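Local coordinates for protein halocarboxylic acid dehalogenase DehI (Pseudomonas putida, PDB 3BJX) that probably hydrolyses the carbon–halogen bond of alpha-haloacids, as a Group I haloacid dehalogenase with a fold first seen in this enzyme, at residues 99-104 against 292-297; 108-113 against 211-216. All blocks are in the same frame, centred on the assembly; numbering follows the deposited sequence.

Contact 1 (99-104 against 292-297)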
loop_
_atom_site.group_PDB
_atom_site.type_symbol
_atom_site.label_atom_id
_atom_site.label_comp_id
_atom_site.label_asym_id
_atom_site.label_seq_id
_atom_site.Cartn_x
_atom_site.Cartn_y
_atom_site.Cartn_z
ATOM N N PRO A 99 -4.351 14.279 26.205
ATOM C CA PRO A 99 -4.211 13.512 27.452
ATOM C C PRO A 99 -2.852 13.778 28.097
ATOM O O PRO A 99 -1.841 13.708 27.416
ATOM C CB PRO A 99 -4.247 12.033 26.983
ATOM C CG PRO A 99 -4.255 12.059 25.456
ATOM C CD PRO A 99 -4.753 13.431 25.066
ATOM N N ASN A 100 -2.812 14.085 29.389
ATOM C CA ASN A 100 -1.520 14.138 30.078
ATOM C C ASN A 100 -1.051 12.708 30.368
ATOM O O ASN A 100 -1.405 12.121 31.392
ATOM C CB ASN A 100 -1.582 15.012 31.338
ATOM C CG ASN A 100 -0.258 15.056 32.096
ATOM O OD1 ASN A 100 0.284 14.018 32.484
ATOM N ND2 ASN A 100 0.262 16.255 32.319
ATOM N N LEU A 101 -0.267 12.156 29.445
ATOM C CA LEU A 101 0.163 10.744 29.483
ATOM C C LEU A 101 1.069 10.353 30.669
ATOM O O LEU A 101 1.005 9.228 31.154
ATOM C CB LEU A 101 0.825 10.338 28.158
ATOM C CG LEU A 101 1.181 8.868 27.927
ATOM C CD1 LEU A 101 0.010 7.906 28.242
ATOM C CD2 LEU A 101 1.654 8.692 26.493
ATOM N N LYS A 102 1.903 11.282 31.117
ATOM C CA LYS A 102 2.754 11.062 32.274
ATOM C C LYS A 102 1.940 10.818 33.554
ATOM O O LYS A 102 2.129 9.804 34.210
ATOM C CB LYS A 102 3.695 12.247 32.426
ATOM C CG LYS A 102 4.662 12.157 33.578
ATOM C CD LYS A 102 5.495 13.439 33.677
ATOM C CE LYS A 102 5.821 13.999 32.282
ATOM N NZ LYS A 102 7.240 14.427 32.197
ATOM N N GLU A 103 1.036 11.740 33.897
ATOM C CA GLU A 103 0.101 11.552 35.031
ATOM C C GLU A 103 -0.739 10.264 34.911
ATOM O O GLU A 103 -1.046 9.615 35.912
ATOM C CB GLU A 103 -0.833 12.765 35.199
ATOM C CG GLU A 103 -0.182 14.078 35.703
ATOM C CD GLU A 103 0.548 13.946 37.062
ATOM O OE1 GLU A 103 0.159 13.108 37.928
ATOM O OE2 GLU A 103 1.527 14.706 37.264
ATOM N N ARG A 104 -1.108 9.912 33.679
ATOM C CA ARG A 104 -1.790 8.655 33.372
ATOM C C ARG A 104 -0.963 7.431 33.721
ATOM O O ARG A 104 -1.492 6.439 34.223
ATOM C CB ARG A 104 -2.189 8.613 31.880
ATOM C CG ARG A 104 -2.809 7.282 31.419
ATOM C CD ARG A 104 -4.131 7.018 32.145
ATOM N NE ARG A 104 -4.710 5.691 31.909
ATOM C CZ ARG A 104 -4.610 4.652 32.732
ATOM N NH1 ARG A 104 -3.930 4.755 33.867
ATOM N NH2 ARG A 104 -5.196 3.490 32.416
ATOM N N ILE A 292 5.144 9.771 17.470
ATOM C CA ILE A 292 5.332 11.170 17.794
ATOM C C ILE A 292 4.113 11.695 18.546
ATOM O O ILE A 292 4.265 12.472 19.481
ATOM C CB ILE A 292 5.667 12.035 16.533
ATOM C CG1 ILE A 292 7.135 11.828 16.146
ATOM C CG2 ILE A 292 5.394 13.534 16.778
ATOM C CD1 ILE A 292 7.531 12.520 14.914
ATOM N N HIS A 293 2.908 11.257 18.154
ATOM C CA HIS A 293 1.711 11.591 18.928
ATOM C C HIS A 293 1.764 11.155 20.373
ATOM O O HIS A 293 1.496 11.955 21.253
ATOM C CB HIS A 293 0.420 11.074 18.305
ATOM C CG HIS A 293 -0.801 11.712 18.894
ATOM N ND1 HIS A 293 -1.025 13.073 18.838
ATOM C CD2 HIS A 293 -1.846 11.183 19.577
ATOM C CE1 HIS A 293 -2.164 13.349 19.449
ATOM N NE2 HIS A 293 -2.677 12.222 19.909
ATOM N N ILE A 294 2.109 9.900 20.624
ATOM C CA ILE A 294 2.286 9.413 21.996
ATOM C C ILE A 294 3.345 10.241 22.740
ATOM O O ILE A 294 3.130 10.669 23.861
ATOM C CB ILE A 294 2.677 7.912 21.985
ATOM C CG1 ILE A 294 1.478 7.045 21.579
ATOM C CG2 ILE A 294 3.247 7.461 23.327
ATOM C CD1 ILE A 294 1.847 5.638 21.058
ATOM N N THR A 295 4.487 10.467 22.098
ATOM C CA THR A 295 5.550 11.308 22.659
ATOM C C THR A 295 5.068 12.691 23.057
ATOM O O THR A 295 5.443 13.197 24.118
ATOM C CB THR A 295 6.730 11.425 21.696
ATOM O OG1 THR A 295 7.070 10.110 21.231
ATOM C CG2 THR A 295 7.946 12.027 22.383
ATOM N N GLU A 296 4.224 13.285 22.217
ATOM C CA GLU A 296 3.683 14.614 22.460
ATOM C C GLU A 296 2.749 14.635 23.679
ATOM O O GLU A 296 2.726 15.604 24.436
ATOM C CB GLU A 296 2.955 15.115 21.212
ATOM C CG GLU A 296 2.541 16.579 21.266
ATOM C CD GLU A 296 1.607 16.987 20.138
ATOM O OE1 GLU A 296 1.507 16.286 19.094
ATOM O OE2 GLU A 296 0.952 18.030 20.307
ATOM N N CYS A 297 1.970 13.572 23.850
ATOM C CA CYS A 297 1.079 13.443 24.988
ATOM C C CYS A 297 1.879 13.291 26.251
ATOM O O CYS A 297 1.381 13.599 27.326
ATOM C CB CYS A 297 0.175 12.230 24.840
ATOM S SG CYS A 297 -1.159 12.413 23.646
#
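Leu101 holds CG trans to its own backbone N (chi1 -172°), which carries the isobutyl end toward helix 267-299, while Cys297 turns SG opposite its carbonyl carbon (chi1 -74°), placing the sulfur beside Pro99. The backbones alone bring the CB atoms together, Leu101 CB lying 3.9 Å from Cys297 CB. Farther out, Leu101 sends one methyl along the last turns of the other helix: CD2 rests 3.6 Å from Ile294 O and 3.8 Å from Ile294 CG2, so it touches both the backbone and the branch methyl of the same residue. Cys297 SG sits 3.6 Å from Pro99 CG, at the outer corner of the proline ring. Within its own helix the same sulfur lies over one face of the His293 ring, displaced toward the rim. The arrangement is a helix start set against a helix end. Asn100 is the N-cap of helix 101-107, its OD1 accepting from Glu103 N at 2.8 Å. The amide of the first helical residue is instead taken by the partner helix: Leu101 N donates to Cys297 O at 3.0 Å with an N-H...O angle of 158°. The N-H comes in from above the plane of the Cys297 carbonyl. Pairing a helix N terminus with a C-terminal carbonyl would bring opposite ends of two helix dipoles together, a probably favourable placement. Pro99 O approaches the same Cys297 O to 3.2 Å; both are acceptors, so the approach is probably mildly unfavourable, tolerated beside the Leu101 N bond to the same oxygen. Helix 212-223 adds Val222 against Cys297 and both Val218 and Val222 against Ile294, and Leu122 of helix 112-143 also touches Ile294. One turn into helix 101-107, Arg104 forms a salt bridge with Glu221 of helix 212-223.

Contact 2 (108-113 against 211-216)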
loop_
_atom_site.group_PDB
_atom_site.type_symbol
_atom_site.label_atom_id
_atom_site.label_comp_id
_atom_site.label_asym_id
_atom_site.label_seq_id
_atom_site.Cartn_x
_atom_site.Cartn_y
_atom_site.Cartn_z
ATOM N N ALA A 108 -1.273 4.479 36.529
ATOM C CA ALA A 108 -1.036 3.057 36.305
ATOM C C ALA A 108 0.169 2.592 37.132
ATOM O O ALA A 108 0.455 1.398 37.188
ATOM C CB ALA A 108 -0.831 2.787 34.821
ATOM N N GLY A 109 0.782 3.561 37.832
ATOM C CA GLY A 109 2.193 3.607 38.325
ATOM C C GLY A 109 3.120 2.426 38.170
ATOM O O GLY A 109 2.935 1.440 38.882
ATOM N N PHE A 110 4.164 2.469 37.335
ATOM C CA PHE A 110 4.953 3.599 36.765
ATOM C C PHE A 110 5.411 4.826 37.576
ATOM O O PHE A 110 4.641 5.738 37.891
ATOM C CB PHE A 110 4.566 3.929 35.315
ATOM C CG PHE A 110 4.217 2.713 34.502
ATOM C CD1 PHE A 110 5.199 1.806 34.128
ATOM C CD2 PHE A 110 2.891 2.460 34.136
ATOM C CE1 PHE A 110 4.874 0.671 33.398
ATOM C CE2 PHE A 110 2.562 1.337 33.414
ATOM C CZ PHE A 110 3.552 0.436 33.042
ATOM N N ASP A 111 6.702 4.792 37.906
ATOM C CA ASP A 111 7.416 5.902 38.536
ATOM C C ASP A 111 8.233 6.627 37.462
ATOM O O ASP A 111 8.225 6.211 36.307
ATOM C CB ASP A 111 8.309 5.382 39.680
ATOM C CG ASP A 111 9.339 4.342 39.206
ATOM O OD1 ASP A 111 9.057 3.124 39.290
ATOM O OD2 ASP A 111 10.434 4.748 38.745
ATOM N N ASP A 112 8.928 7.702 37.835
ATOM C CA ASP A 112 9.746 8.481 36.890
ATOM C C ASP A 112 10.803 7.633 36.160
ATOM O O ASP A 112 11.018 7.780 34.943
ATOM C CB ASP A 112 10.393 9.681 37.594
ATOM C CG ASP A 112 9.432 10.877 37.741
ATOM O OD1 ASP A 112 8.246 10.766 37.333
ATOM O OD2 ASP A 112 9.874 11.947 38.242
ATOM N N GLY A 113 11.441 6.727 36.895
ATOM C CA GLY A 113 12.459 5.855 36.315
ATOM C C GLY A 113 11.935 4.926 35.233
ATOM O O GLY A 113 12.661 4.583 34.304
ATOM N N TRP A 211 6.537 -3.366 28.187
ATOM C CA TRP A 211 5.658 -2.956 29.276
ATOM C C TRP A 211 4.252 -3.071 28.724
ATOM O O TRP A 211 3.687 -2.072 28.257
ATOM C CB TRP A 211 5.993 -1.537 29.735
ATOM C CG TRP A 211 7.424 -1.388 30.067
ATOM C CD1 TRP A 211 8.026 -1.766 31.216
ATOM C CD2 TRP A 211 8.459 -0.860 29.217
ATOM N NE1 TRP A 211 9.373 -1.490 31.159
ATOM C CE2 TRP A 211 9.664 -0.935 29.939
ATOM C CE3 TRP A 211 8.475 -0.319 27.920
ATOM C CZ2 TRP A 211 10.885 -0.494 29.416
ATOM C CZ3 TRP A 211 9.688 0.124 27.405
ATOM C CH2 TRP A 211 10.881 0.015 28.151
ATOM N N PRO A 212 3.690 -4.299 28.748
ATOM C CA PRO A 212 2.376 -4.572 28.162
ATOM C C PRO A 212 1.287 -3.578 28.526
ATOM O O PRO A 212 0.460 -3.301 27.692
ATOM C CB PRO A 212 2.035 -5.976 28.694
ATOM C CG PRO A 212 3.350 -6.622 28.826
ATOM C CD PRO A 212 4.259 -5.527 29.352
ATOM N N LYS A 213 1.293 -3.041 29.736
ATOM C CA LYS A 213 0.252 -2.104 30.173
ATOM C C LYS A 213 0.451 -0.709 29.572
ATOM O O LYS A 213 -0.528 0.013 29.362
ATOM C CB LYS A 213 0.189 -2.042 31.715
ATOM C CG LYS A 213 -1.004 -1.228 32.277
ATOM C CD LYS A 213 -0.792 -0.867 33.749
ATOM C CE LYS A 213 -2.140 -0.603 34.468
ATOM N NZ LYS A 213 -2.053 -0.651 35.982
ATOM N N VAL A 214 1.701 -0.327 29.308
ATOM C CA VAL A 214 2.021 0.908 28.588
ATOM C C VAL A 214 1.448 0.826 27.160
ATOM O O VAL A 214 0.801 1.775 26.668
ATOM C CB VAL A 214 3.572 1.161 28.524
ATOM C CG1 VAL A 214 3.924 2.213 27.477
ATOM C CG2 VAL A 214 4.120 1.570 29.883
ATOM N N LEU A 215 1.677 -0.317 26.517
ATOM C CA LEU A 215 1.214 -0.563 25.166
ATOM C C LEU A 215 -0.317 -0.538 25.120
ATOM O O LEU A 215 -0.909 0.050 24.197
ATOM C CB LEU A 215 1.749 -1.888 24.622
ATOM C CG LEU A 215 1.279 -2.294 23.207
ATOM C CD1 LEU A 215 1.537 -1.212 22.154
ATOM C CD2 LEU A 215 1.928 -3.582 22.803
ATOM N N GLN A 216 -0.949 -1.141 26.123
ATOM C CA GLN A 216 -2.400 -1.107 26.215
ATOM C C GLN A 216 -2.964 0.319 26.305
ATOM O O GLN A 216 -3.838 0.688 25.527
ATOM C CB GLN A 216 -2.863 -1.950 27.393
ATOM C CG GLN A 216 -4.362 -1.922 27.586
ATOM C CD GLN A 216 -4.882 -3.181 28.225
ATOM O OE1 GLN A 216 -4.382 -3.620 29.270
ATOM N NE2 GLN A 216 -5.896 -3.778 27.606
#
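Lys213 and Phe110 cross at a slant, with Ala108 close to the end of the lysine. From CB, Lys213 sets CG trans to the backbone N (chi1 -172°) and runs out extended. Its CD is the first atom to meet the loop, 3.8 Å from Ala108 CB and 4.0 Å from Phe110 CE2. CE comes closer to the alanine methyl, 3.7 Å from Ala108 CB. CD and CE, lying against Ala108 CB, make the firmer part of the contact; at the tip NZ adds a weak hydrogen bond to Ala108 O at 3.5 Å. The Phe110 ring goes deeper: Val214 CG2 lies over one of its faces, 3.4 Å from Phe110 CZ, and Trp211 CB approaches CE1 obliquely at 4.4 Å. The N-cap residue Trp211 and the first turn of helix 212-223 thus receive the aromatic ring of the loop between helices 101-107 and 112-143. Around this surface contact, Ile115 of helix 112-143 touches Phe110, and Val118 of the same helix touches Val214. Trp211 packs on Lys117 and Val121 of that helix, while Pro212 and Leu215 face helix 183-195 through Leu188.

How the contacts relate
From the N terminus the chain first reaches 99-104, the start of helix 101-107, and then 108-113, the loop leading into helix 112-143. After about a hundred residues it returns at 211-216, closing contact 2 at the start of helix 212-223. Only much later does 292-297, near the end of helix 267-299, close contact 1. The smaller loop therefore lies wholly within the larger one, and the two do not cross. Their centres are about 12 Å apart on the same side of the chain's centre. Together they hold the two ends of the short helix 101-107: its start to helix 267-299, and the loop after it to helix 212-223.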